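Local structure of kojibiose phosphorylase (Gut metagenome, 6W0P) at residues Tyr539-Phe553 with Phe601-Tyr613. The protein is a phosphorylase of glycoside hydrolase family 65, with a central catalytic domain built as a barrel of helices. Numbering follows the deposited sequence.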
# COMPACT_ATOMS: atom_id res chain seq x y z
N TYR A 539 -14.23 11.00 -27.18
CA TYR A 539 -14.08 12.26 -27.94
C TYR A 539 -15.47 12.69 -28.40
O TYR A 539 -16.18 11.86 -29.00
CB TYR A 539 -13.13 12.11 -29.12
CG TYR A 539 -13.04 13.37 -29.95
CD1 TYR A 539 -12.44 14.49 -29.41
CD2 TYR A 539 -13.61 13.47 -31.21
CE1 TYR A 539 -12.36 15.67 -30.13
CE2 TYR A 539 -13.53 14.65 -31.95
CZ TYR A 539 -12.90 15.76 -31.40
OH TYR A 539 -12.79 16.95 -32.04
N ASP A 540 -15.84 13.93 -28.12
CA ASP A 540 -17.15 14.49 -28.53
C ASP A 540 -16.93 15.43 -29.73
O ASP A 540 -16.21 16.42 -29.59
CB ASP A 540 -17.83 15.11 -27.31
CG ASP A 540 -19.20 15.65 -27.65
OD1 ASP A 540 -19.39 16.06 -28.82
OD2 ASP A 540 -20.04 15.68 -26.75
N LYS A 541 -17.51 15.13 -30.90
CA LYS A 541 -17.27 15.93 -32.13
C LYS A 541 -17.96 17.30 -32.03
O LYS A 541 -17.57 18.20 -32.77
CB LYS A 541 -17.72 15.19 -33.39
CG LYS A 541 -16.96 13.90 -33.68
CD LYS A 541 -17.48 13.10 -34.88
CE LYS A 541 -18.92 12.62 -34.75
NZ LYS A 541 -19.42 12.02 -36.01
N GLU A 542 -18.95 17.46 -31.15
CA GLU A 542 -19.67 18.75 -30.95
C GLU A 542 -18.82 19.69 -30.08
O GLU A 542 -18.66 20.84 -30.46
CB GLU A 542 -21.04 18.55 -30.29
CG GLU A 542 -21.98 17.66 -31.09
CD GLU A 542 -22.08 18.04 -32.56
OE1 GLU A 542 -22.30 19.25 -32.86
OE2 GLU A 542 -21.90 17.13 -33.41
N THR A 543 -18.34 19.23 -28.91
CA THR A 543 -17.61 20.10 -27.93
C THR A 543 -16.12 20.13 -28.28
O THR A 543 -15.42 21.02 -27.78
CB THR A 543 -17.82 19.62 -26.49
OG1 THR A 543 -17.14 18.37 -26.37
CG2 THR A 543 -19.29 19.47 -26.12
N LEU A 544 -15.66 19.17 -29.08
CA LEU A 544 -14.23 18.97 -29.45
C LEU A 544 -13.42 18.50 -28.21
O LEU A 544 -12.18 18.55 -28.29
CB LEU A 544 -13.63 20.27 -30.03
CG LEU A 544 -14.38 20.95 -31.17
CD1 LEU A 544 -13.65 22.21 -31.61
CD2 LEU A 544 -14.57 20.02 -32.38
N LEU A 545 -14.07 18.05 -27.13
CA LEU A 545 -13.38 17.63 -25.87
C LEU A 545 -13.03 16.14 -25.92
O LEU A 545 -13.85 15.35 -26.43
CB LEU A 545 -14.25 17.93 -24.65
CG LEU A 545 -14.49 19.41 -24.34
CD1 LEU A 545 -15.52 19.58 -23.24
CD2 LEU A 545 -13.20 20.11 -23.95
N PHE A 546 -11.85 15.76 -25.43
CA PHE A 546 -11.57 14.40 -24.93
C PHE A 546 -11.99 14.34 -23.46
O PHE A 546 -11.78 15.35 -22.72
CB PHE A 546 -10.10 14.02 -25.08
CG PHE A 546 -9.65 13.92 -26.51
CD1 PHE A 546 -9.78 12.74 -27.23
CD2 PHE A 546 -9.10 15.02 -27.15
CE1 PHE A 546 -9.36 12.67 -28.55
CE2 PHE A 546 -8.67 14.94 -28.46
CZ PHE A 546 -8.80 13.77 -29.16
N GLU A 547 -12.61 13.23 -23.06
CA GLU A 547 -12.91 13.00 -21.62
C GLU A 547 -11.71 12.23 -21.07
O GLU A 547 -11.35 11.27 -21.69
CB GLU A 547 -14.24 12.27 -21.40
CG GLU A 547 -14.64 12.22 -19.93
CD GLU A 547 -15.97 11.56 -19.60
OE1 GLU A 547 -16.48 10.79 -20.44
OE2 GLU A 547 -16.47 11.78 -18.50
N GLN A 548 -11.12 12.69 -19.96
CA GLN A 548 -9.82 12.18 -19.46
C GLN A 548 -9.94 10.69 -19.17
O GLN A 548 -8.98 9.95 -19.45
CB GLN A 548 -9.37 12.92 -18.20
CG GLN A 548 -7.96 12.57 -17.83
CD GLN A 548 -7.50 13.37 -16.64
OE1 GLN A 548 -7.37 14.59 -16.72
NE2 GLN A 548 -7.23 12.67 -15.55
N ASN A 549 -11.07 10.28 -18.59
CA ASN A 549 -11.38 8.85 -18.36
C ASN A 549 -12.91 8.70 -18.26
O ASN A 549 -13.60 9.74 -18.14
CB ASN A 549 -10.62 8.28 -17.15
CG ASN A 549 -10.98 8.96 -15.84
OD1 ASN A 549 -10.14 9.65 -15.26
ND2 ASN A 549 -12.20 8.73 -15.36
N ASP A 550 -13.40 7.47 -18.32
CA ASP A 550 -14.85 7.17 -18.19
C ASP A 550 -15.31 7.74 -16.85
O ASP A 550 -14.67 7.39 -15.83
CB ASP A 550 -15.14 5.67 -18.27
CG ASP A 550 -16.56 5.28 -18.70
OD1 ASP A 550 -17.25 6.11 -19.35
OD2 ASP A 550 -16.94 4.10 -18.45
N GLY A 551 -16.34 8.59 -16.86
CA GLY A 551 -16.95 9.16 -15.65
C GLY A 551 -16.20 10.39 -15.15
O GLY A 551 -16.62 10.93 -14.07
N PHE A 552 -15.16 10.84 -15.85
CA PHE A 552 -14.39 12.04 -15.42
C PHE A 552 -15.28 13.29 -15.35
O PHE A 552 -15.22 13.96 -14.33
CB PHE A 552 -13.18 12.37 -16.29
CG PHE A 552 -12.35 13.45 -15.65
CD1 PHE A 552 -12.64 14.79 -15.84
CD2 PHE A 552 -11.34 13.11 -14.77
CE1 PHE A 552 -11.90 15.77 -15.21
CE2 PHE A 552 -10.60 14.10 -14.13
CZ PHE A 552 -10.89 15.42 -14.36
N PHE A 553 -16.04 13.61 -16.40
CA PHE A 553 -16.84 14.87 -16.50
C PHE A 553 -17.84 15.00 -15.35
O PHE A 553 -18.09 16.14 -14.93
CB PHE A 553 -17.65 14.92 -17.80
CG PHE A 553 -16.85 15.13 -19.06
CD1 PHE A 553 -15.64 15.80 -19.02
CD2 PHE A 553 -17.36 14.74 -20.29
CE1 PHE A 553 -14.93 16.06 -20.19
CE2 PHE A 553 -16.66 15.00 -21.46
CZ PHE A 553 -15.43 15.63 -21.40
N PHE A 601 -3.96 18.60 -34.14
CA PHE A 601 -5.13 19.21 -33.46
C PHE A 601 -5.27 20.66 -33.90
O PHE A 601 -4.28 21.37 -33.93
CB PHE A 601 -5.05 19.03 -31.95
CG PHE A 601 -5.12 17.58 -31.54
CD1 PHE A 601 -6.30 16.86 -31.70
CD2 PHE A 601 -4.02 16.94 -31.01
CE1 PHE A 601 -6.37 15.52 -31.33
CE2 PHE A 601 -4.09 15.60 -30.65
CZ PHE A 601 -5.26 14.90 -30.81
N SER A 602 -6.50 21.06 -34.22
CA SER A 602 -6.82 22.43 -34.70
C SER A 602 -6.71 23.39 -33.51
O SER A 602 -6.67 22.90 -32.34
CB SER A 602 -8.19 22.45 -35.31
OG SER A 602 -9.20 22.21 -34.34
N GLN A 603 -6.67 24.69 -33.80
CA GLN A 603 -6.76 25.77 -32.80
C GLN A 603 -7.95 25.52 -31.88
O GLN A 603 -7.82 25.76 -30.66
CB GLN A 603 -6.96 27.13 -33.47
CG GLN A 603 -5.74 27.59 -34.25
CD GLN A 603 -4.56 27.77 -33.33
OE1 GLN A 603 -4.59 28.59 -32.42
NE2 GLN A 603 -3.51 26.99 -33.56
N LYS A 604 -9.08 25.13 -32.45
CA LYS A 604 -10.37 25.02 -31.71
C LYS A 604 -10.32 23.79 -30.78
O LYS A 604 -10.88 23.88 -29.69
CB LYS A 604 -11.54 24.93 -32.68
CG LYS A 604 -11.96 26.27 -33.28
CD LYS A 604 -13.13 26.17 -34.24
CE LYS A 604 -13.68 27.53 -34.62
NZ LYS A 604 -14.72 27.42 -35.67
N GLN A 605 -9.71 22.69 -31.20
CA GLN A 605 -9.58 21.45 -30.37
C GLN A 605 -8.71 21.72 -29.14
O GLN A 605 -9.14 21.37 -28.01
CB GLN A 605 -9.04 20.30 -31.21
CG GLN A 605 -10.11 19.74 -32.13
CD GLN A 605 -9.53 18.68 -33.04
OE1 GLN A 605 -8.48 18.89 -33.63
NE2 GLN A 605 -10.20 17.54 -33.09
N LEU A 606 -7.55 22.32 -29.35
CA LEU A 606 -6.61 22.72 -28.27
C LEU A 606 -7.30 23.70 -27.32
O LEU A 606 -7.15 23.53 -26.09
CB LEU A 606 -5.36 23.32 -28.88
CG LEU A 606 -4.49 22.35 -29.68
CD1 LEU A 606 -3.61 23.11 -30.65
CD2 LEU A 606 -3.63 21.51 -28.73
N LEU A 607 -8.03 24.69 -27.84
CA LEU A 607 -8.64 25.73 -26.96
C LEU A 607 -9.77 25.08 -26.15
O LEU A 607 -9.84 25.33 -24.94
CB LEU A 607 -9.08 26.95 -27.78
CG LEU A 607 -9.81 28.08 -27.04
CD1 LEU A 607 -8.88 28.91 -26.17
CD2 LEU A 607 -10.52 29.02 -28.03
N ALA A 608 -10.58 24.22 -26.74
CA ALA A 608 -11.69 23.57 -26.01
C ALA A 608 -11.10 22.75 -24.86
O ALA A 608 -11.53 22.92 -23.72
CB ALA A 608 -12.52 22.71 -26.93
N ASN A 609 -10.09 21.93 -25.14
CA ASN A 609 -9.50 21.02 -24.11
C ASN A 609 -8.69 21.84 -23.11
O ASN A 609 -8.73 21.52 -21.93
CB ASN A 609 -8.72 19.88 -24.76
CG ASN A 609 -9.66 18.92 -25.46
OD1 ASN A 609 -10.10 17.97 -24.82
ND2 ASN A 609 -9.99 19.17 -26.73
N TYR A 610 -7.99 22.87 -23.57
CA TYR A 610 -7.21 23.76 -22.69
C TYR A 610 -8.17 24.41 -21.69
O TYR A 610 -7.85 24.47 -20.47
CB TYR A 610 -6.42 24.79 -23.49
CG TYR A 610 -5.60 25.73 -22.64
CD1 TYR A 610 -4.29 25.44 -22.29
CD2 TYR A 610 -6.14 26.92 -22.19
CE1 TYR A 610 -3.54 26.31 -21.52
CE2 TYR A 610 -5.41 27.79 -21.41
CZ TYR A 610 -4.11 27.47 -21.04
OH TYR A 610 -3.43 28.38 -20.30
N ASN A 611 -9.29 24.94 -22.19
CA ASN A 611 -10.25 25.73 -21.39
C ASN A 611 -10.89 24.79 -20.36
O ASN A 611 -11.17 25.26 -19.27
CB ASN A 611 -11.35 26.39 -22.22
CG ASN A 611 -10.93 27.67 -22.91
OD1 ASN A 611 -9.87 28.22 -22.63
ND2 ASN A 611 -11.74 28.14 -23.85
N TYR A 612 -11.13 23.52 -20.69
CA TYR A 612 -11.74 22.57 -19.72
C TYR A 612 -10.69 22.10 -18.68
O TYR A 612 -11.03 22.11 -17.50
CB TYR A 612 -12.40 21.38 -20.42
CG TYR A 612 -13.16 20.53 -19.44
CD1 TYR A 612 -14.48 20.80 -19.12
CD2 TYR A 612 -12.52 19.50 -18.76
CE1 TYR A 612 -15.16 20.04 -18.18
CE2 TYR A 612 -13.19 18.72 -17.84
CZ TYR A 612 -14.51 18.98 -17.56
OH TYR A 612 -15.12 18.22 -16.60
N TYR A 613 -9.48 21.73 -19.09
CA TYR A 613 -8.50 21.01 -18.23
C TYR A 613 -7.52 21.93 -17.50
O TYR A 613 -7.21 21.59 -16.34
CB TYR A 613 -7.80 19.92 -19.04
CG TYR A 613 -8.71 18.75 -19.34
CD1 TYR A 613 -9.20 17.94 -18.33
CD2 TYR A 613 -9.11 18.47 -20.63
CE1 TYR A 613 -10.05 16.88 -18.60
CE2 TYR A 613 -9.94 17.41 -20.92
CZ TYR A 613 -10.43 16.62 -19.90
OH TYR A 613 -11.26 15.59 -20.22
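The irregular chain of Leu544-Gln548 runs along one side of helix 603-613, with CA atoms 5.3 Å apart at Leu544 and Gln605 and 5.4 Å at Leu545 and Asn609. Asn609 reads this backbone with both ends of its amide. Its ND2 donates to Leu544 O (2.8 Å) and also to Gln605 O one helical turn back, while OD1 takes Phe546 N on a lone pair at 2.9 Å, in the carbonyl plane. The two bonds to the loop and the one to its own helix should fix the rotation of this buried amide. One turn on, Tyr613 OH donates to Phe546 O (2.6 Å), which lies at the edge of the phenol ring. Toward the start of the helix, Gln605 NE2 gives a nearly straight bond to Tyr539 OH (2.9 Å, 164°); its OE1 accepts from Ser602 N while Ser602 OG, at the N-cap, accepts from Gln605 N: a capping box, so one amide serves both helix cap and loop. Apolar groups fill in between: Leu544 lays CB on Ala608 and CD1 on Lys604 CB, and Leu545 CD2 rests between Ala608 and Tyr612 CB (3.8 Å). With CG anti to the backbone N (chi1 -173°), Tyr612 offers a ring face to the edge of Phe553 in a T-shaped pair, planes 70° apart. Phe546 CZ meets Phe601 CE1 at 3.7 Å. In the family's (alpha/alpha) barrel catalytic domain, the contact pins the long loop between helices 522-534 and 590-596 onto helix 603-613, which helices 590-596 and 624-634 also flank.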